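Side-chain contacts in tungstate ABC transporter, periplasmic tungstate-binding protein (Geobacter sulfurreducens, PDB 3LR1), which probably binds tungstate in the periplasm and delivers it to an ABC transporter for uptake into the cell: residues A[89-92]-A[93-97]; A[159-163]-A[164-168]. All blocks are in the same frame, centred on the assembly; numbering follows the deposited sequence.

Interactions 1 and 2 are a pair of turns and a helix end whose centres lie 11 Å apart, at the ends of neighbouring antiparallel strands of one sheet. Interaction 1 holds the turns by which the chain leaves strand 78-90; interaction 2 is the end of helix 154-164 and the entry into strand 167-171. Tyr167 joins them: its OH lies 2.6 Å from OD1 of Asp94, a probable hydrogen bond, and 2.8 Å from N of Ala96, a second probable one. The backbones of Val89 and Thr168 also bond strand to strand. The side chain of Thr168 is about 12 Å from a bound tungsten ion, too far for this residue to be a direct ligand of it.

Interaction 1: A[89-92]-A[93-97]; sequences VGPK and NDPAG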
loop_
_atom_site.group_PDB
_atom_site.type_symbol
_atom_site.label_atom_id
_atom_site.label_comp_id
_atom_site.label_asym_id
_atom_site.label_seq_id
_atom_site.Cartn_x
_atom_site.Cartn_y
_atom_site.Cartn_z
ATOM N N VAL A 89 -9.263 -5.276 -11.054
ATOM C CA VAL A 89 -8.803 -5.486 -12.383
ATOM C C VAL A 89 -9.027 -6.941 -12.794
ATOM O O VAL A 89 -9.154 -7.850 -11.978
ATOM C CB VAL A 89 -7.284 -5.108 -12.569
ATOM C CG1 VAL A 89 -7.009 -3.552 -12.339
ATOM C CG2 VAL A 89 -6.364 -6.007 -11.763
ATOM N N GLY A 90 -9.079 -7.129 -14.092
ATOM C CA GLY A 90 -9.294 -8.432 -14.657
ATOM C C GLY A 90 -9.182 -8.416 -16.182
ATOM O O GLY A 90 -8.911 -7.385 -16.773
ATOM N N PRO A 91 -9.399 -9.539 -16.827
ATOM C CA PRO A 91 -9.298 -9.629 -18.273
ATOM C C PRO A 91 -10.211 -8.691 -19.030
ATOM O O PRO A 91 -11.290 -8.469 -18.598
ATOM C CB PRO A 91 -9.695 -11.061 -18.539
ATOM C CG PRO A 91 -10.277 -11.528 -17.354
ATOM C CD PRO A 91 -9.717 -10.821 -16.237
ATOM N N LYS A 92 -9.777 -8.148 -20.141
ATOM C CA LYS A 92 -10.539 -7.098 -20.769
ATOM C C LYS A 92 -11.914 -7.495 -21.283
ATOM O O LYS A 92 -12.709 -6.653 -21.601
ATOM C CB LYS A 92 -9.740 -6.373 -21.824
ATOM C CG LYS A 92 -9.618 -7.033 -23.156
ATOM C CD LYS A 92 -8.977 -6.055 -24.059
ATOM C CE LYS A 92 -8.482 -6.647 -25.332
ATOM N NZ LYS A 92 -8.841 -5.722 -26.419
ATOM N N ASN A 93 -12.176 -8.789 -21.308
ATOM C CA ASN A 93 -13.463 -9.332 -21.696
ATOM C C ASN A 93 -14.333 -9.795 -20.523
ATOM O O ASN A 93 -15.346 -10.408 -20.703
ATOM C CB ASN A 93 -13.268 -10.439 -22.738
ATOM C CG ASN A 93 -13.010 -11.749 -22.135
ATOM O OD1 ASN A 93 -13.510 -12.741 -22.585
ATOM N ND2 ASN A 93 -12.248 -11.764 -21.103
ATOM N N ASP A 94 -13.883 -9.503 -19.318
ATOM C CA ASP A 94 -14.670 -9.538 -18.120
ATOM C C ASP A 94 -15.717 -10.621 -18.121
ATOM O O ASP A 94 -16.859 -10.326 -18.199
ATOM C CB ASP A 94 -15.314 -8.160 -17.954
ATOM C CG ASP A 94 -16.128 -8.032 -16.708
ATOM O OD1 ASP A 94 -16.045 -8.855 -15.841
ATOM O OD2 ASP A 94 -16.886 -7.105 -16.638
ATOM N N PRO A 95 -15.313 -11.874 -18.006
ATOM C CA PRO A 95 -16.263 -12.997 -18.101
ATOM C C PRO A 95 -17.289 -13.022 -16.978
ATOM O O PRO A 95 -18.420 -13.518 -17.181
ATOM C CB PRO A 95 -15.372 -14.234 -17.983
ATOM C CG PRO A 95 -14.013 -13.786 -18.238
ATOM C CD PRO A 95 -13.912 -12.346 -17.955
ATOM N N ALA A 96 -16.895 -12.524 -15.809
ATOM C CA ALA A 96 -17.792 -12.461 -14.676
ATOM C C ALA A 96 -18.764 -11.261 -14.763
ATOM O O ALA A 96 -19.711 -11.162 -13.997
ATOM C CB ALA A 96 -16.982 -12.449 -13.370
ATOM N N GLY A 97 -18.524 -10.356 -15.709
ATOM C CA GLY A 97 -19.378 -9.195 -15.903
ATOM C C GLY A 97 -19.347 -8.251 -14.732
ATOM O O GLY A 97 -20.364 -7.648 -14.364
#
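Pro91 lays the CG corner of its ring against CD of Pro95, 3.8 Å away, with the two rings crossing at about a right angle. Between them the chain folds through a type I beta turn, Pro91 to Asp94, at the end of strand 78-90 in this PBP-superfamily protein. The turn is closed by N of Asp94, which donates to O of Pro91 over 2.9 Å, and the N-H points well at its acceptor (162°).

Asn93 occupies the third position of the turn. Its CG sits between its own backbone N and carbonyl carbon (chi1 86°), which brings ND2 to the edge of the Pro91 ring, 3.7 Å from CB of Pro91. This is a packing contact at the surface. Lys92, at the second position, sends its long chain away from the turn, and only the root of the side chain, CB and CG, lies close to N of Asn93.

A second type I turn, Asp94 to Gly97, follows directly and is closed by Gly97 N bonding to Asp94 O at 3.0 Å. The Asp94 carboxylate is held by the backbone just after the turn and by Tyr167 of the neighbouring strand 167-171: OD1 takes a hydrogen bond from Ile98 N, with the tyrosine hydroxyl as its second partner, while OD2 accepts from Ala99 N.

Interaction 2: A[159-163]-A[164-168]; sequences TMATE and RRAYT
The carbonyl O of Ala161 takes two backbone donors at the end of helix 154-164. N of Ala166 binds it at 2.9 Å along an almost straight N-H line (178°), while N of Arg164 makes a weak second bond at 3.3 Å. The main bond of Arg164 N goes instead to O of Met160, 3.0 Å away, the last i to i+4 bond of the helix.

Arg165 then leaves the helix with positive phi (51°), and its N donates to O of Thr162 at 3.3 Å. This bond and the one from Ala166 N, reaching back into the final turn, make a Schellman motif, which ends the helix and turns the chain into strand 167-171.

Met160, present as selenomethionine, and Arg164 lie side by side and point the same way, with CG to CG at 4.0 Å. Arg164 bends at chi2 and chi3, and its guanidinium comes round obliquely to SE of Met160. The root of the arginine is closer in: its CG sits 3.2 Å from O of Met160. The Met160 side chain also touches Ile119 of strand 118-120 and Ala150.

CB of Ala161 packs against the carbonyl O of Ala166 at 3.9 Å, against CB of Ala166, and against the methyl CG2 of Thr168 at 4.0 Å, and Ile119 touches both alanines. Thr168 puts OG1 anti to its backbone N (chi1 -166°), which leaves CG2 between that N and the carbonyl carbon and places it against CB of Ala161, and OG1 hydrogen-bonds to the carbonyl O of Ile119.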
loop_
_atom_site.group_PDB
_atom_site.type_symbol
_atom_site.label_atom_id
_atom_site.label_comp_id
_atom_site.label_asym_id
_atom_site.label_seq_id
_atom_site.Cartn_x
_atom_site.Cartn_y
_atom_site.Cartn_z
ATOM N N THR A 159 1.080 -9.742 -11.621
ATOM C CA THR A 159 1.637 -10.675 -12.604
ATOM C C THR A 159 0.928 -12.018 -12.617
ATOM O O THR A 159 0.706 -12.578 -13.685
ATOM C CB THR A 159 3.141 -10.873 -12.317
ATOM O OG1 THR A 159 3.782 -9.617 -12.420
ATOM C CG2 THR A 159 3.831 -11.829 -13.287
HETATM N N MSE A 160 0.644 -12.586 -11.441
HETATM C CA MSE A 160 -0.019 -13.895 -11.381
HETATM C C MSE A 160 -1.443 -13.741 -11.930
HETATM O O MSE A 160 -1.861 -14.553 -12.704
HETATM C CB MSE A 160 -0.055 -14.417 -9.952
HETATM C CG MSE A 160 -0.511 -15.910 -9.818
HETATM SE SE MSE A 160 -0.708 -16.420 -7.912
HETATM C CE MSE A 160 0.743 -15.362 -7.138
ATOM N N ALA A 161 -2.163 -12.673 -11.572
ATOM C CA ALA A 161 -3.529 -12.481 -12.133
ATOM C C ALA A 161 -3.460 -12.454 -13.635
ATOM O O ALA A 161 -4.283 -13.066 -14.261
ATOM C CB ALA A 161 -4.219 -11.244 -11.633
ATOM N N THR A 162 -2.432 -11.811 -14.181
ATOM C CA THR A 162 -2.308 -11.626 -15.615
ATOM C C THR A 162 -2.078 -12.972 -16.335
ATOM O O THR A 162 -2.787 -13.330 -17.315
ATOM C CB THR A 162 -1.126 -10.662 -15.948
ATOM O OG1 THR A 162 -1.250 -9.449 -15.206
ATOM C CG2 THR A 162 -1.112 -10.328 -17.478
ATOM N N GLU A 163 -1.168 -13.763 -15.789
ATOM C CA GLU A 163 -0.919 -15.111 -16.328
ATOM C C GLU A 163 -2.176 -15.987 -16.265
ATOM O O GLU A 163 -2.489 -16.720 -17.210
ATOM C CB GLU A 163 0.247 -15.765 -15.580
ATOM C CG GLU A 163 1.568 -15.037 -15.770
ATOM C CD GLU A 163 2.749 -15.776 -15.162
ATOM O OE1 GLU A 163 2.912 -16.938 -15.556
ATOM O OE2 GLU A 163 3.519 -15.200 -14.337
ATOM N N ARG A 164 -2.915 -15.877 -15.161
ATOM C CA ARG A 164 -4.029 -16.787 -14.901
ATOM C C ARG A 164 -5.328 -16.263 -15.503
ATOM O O ARG A 164 -6.340 -16.918 -15.399
ATOM C CB ARG A 164 -4.204 -16.985 -13.371
ATOM C CG ARG A 164 -2.989 -17.509 -12.562
ATOM C CD ARG A 164 -2.814 -19.029 -12.529
ATOM N NE ARG A 164 -3.877 -19.787 -11.841
ATOM C CZ ARG A 164 -3.885 -20.175 -10.550
ATOM N NH1 ARG A 164 -2.880 -19.871 -9.693
ATOM N NH2 ARG A 164 -4.942 -20.877 -10.118
ATOM N N ARG A 165 -5.302 -15.049 -16.079
ATOM C CA ARG A 165 -6.488 -14.329 -16.547
ATOM C C ARG A 165 -7.557 -14.254 -15.464
ATOM O O ARG A 165 -8.757 -14.566 -15.682
ATOM C CB ARG A 165 -6.979 -14.967 -17.842
ATOM C CG ARG A 165 -6.030 -14.546 -18.949
ATOM C CD ARG A 165 -5.728 -15.685 -19.712
ATOM N NE ARG A 165 -6.992 -16.317 -20.099
ATOM C CZ ARG A 165 -7.169 -17.627 -20.283
ATOM N NH1 ARG A 165 -6.153 -18.478 -20.117
ATOM N NH2 ARG A 165 -8.378 -18.064 -20.632
ATOM N N ALA A 166 -7.074 -13.846 -14.298
ATOM C CA ALA A 166 -7.849 -13.781 -13.059
ATOM C C ALA A 166 -8.165 -12.321 -12.769
ATOM O O ALA A 166 -7.643 -11.386 -13.426
ATOM C CB ALA A 166 -7.070 -14.433 -11.859
ATOM N N TYR A 167 -9.087 -12.142 -11.816
ATOM C CA TYR A 167 -9.357 -10.867 -11.231
ATOM C C TYR A 167 -8.522 -10.731 -9.953
ATOM O O TYR A 167 -8.109 -11.707 -9.348
ATOM C CB TYR A 167 -10.837 -10.758 -10.879
ATOM C CG TYR A 167 -11.792 -10.827 -12.025
ATOM C CD1 TYR A 167 -12.360 -9.661 -12.539
ATOM C CD2 TYR A 167 -12.229 -12.046 -12.546
ATOM C CE1 TYR A 167 -13.281 -9.708 -13.576
ATOM C CE2 TYR A 167 -13.166 -12.082 -13.593
ATOM C CZ TYR A 167 -13.688 -10.914 -14.090
ATOM O OH TYR A 167 -14.646 -10.933 -15.129
ATOM N N THR A 168 -8.259 -9.498 -9.568
ATOM C CA THR A 168 -7.616 -9.206 -8.322
ATOM C C THR A 168 -7.987 -7.796 -7.864
ATOM O O THR A 168 -8.281 -6.905 -8.716
ATOM C CB THR A 168 -6.052 -9.413 -8.397
ATOM O OG1 THR A 168 -5.540 -9.424 -7.047
ATOM C CG2 THR A 168 -5.344 -8.317 -9.206
#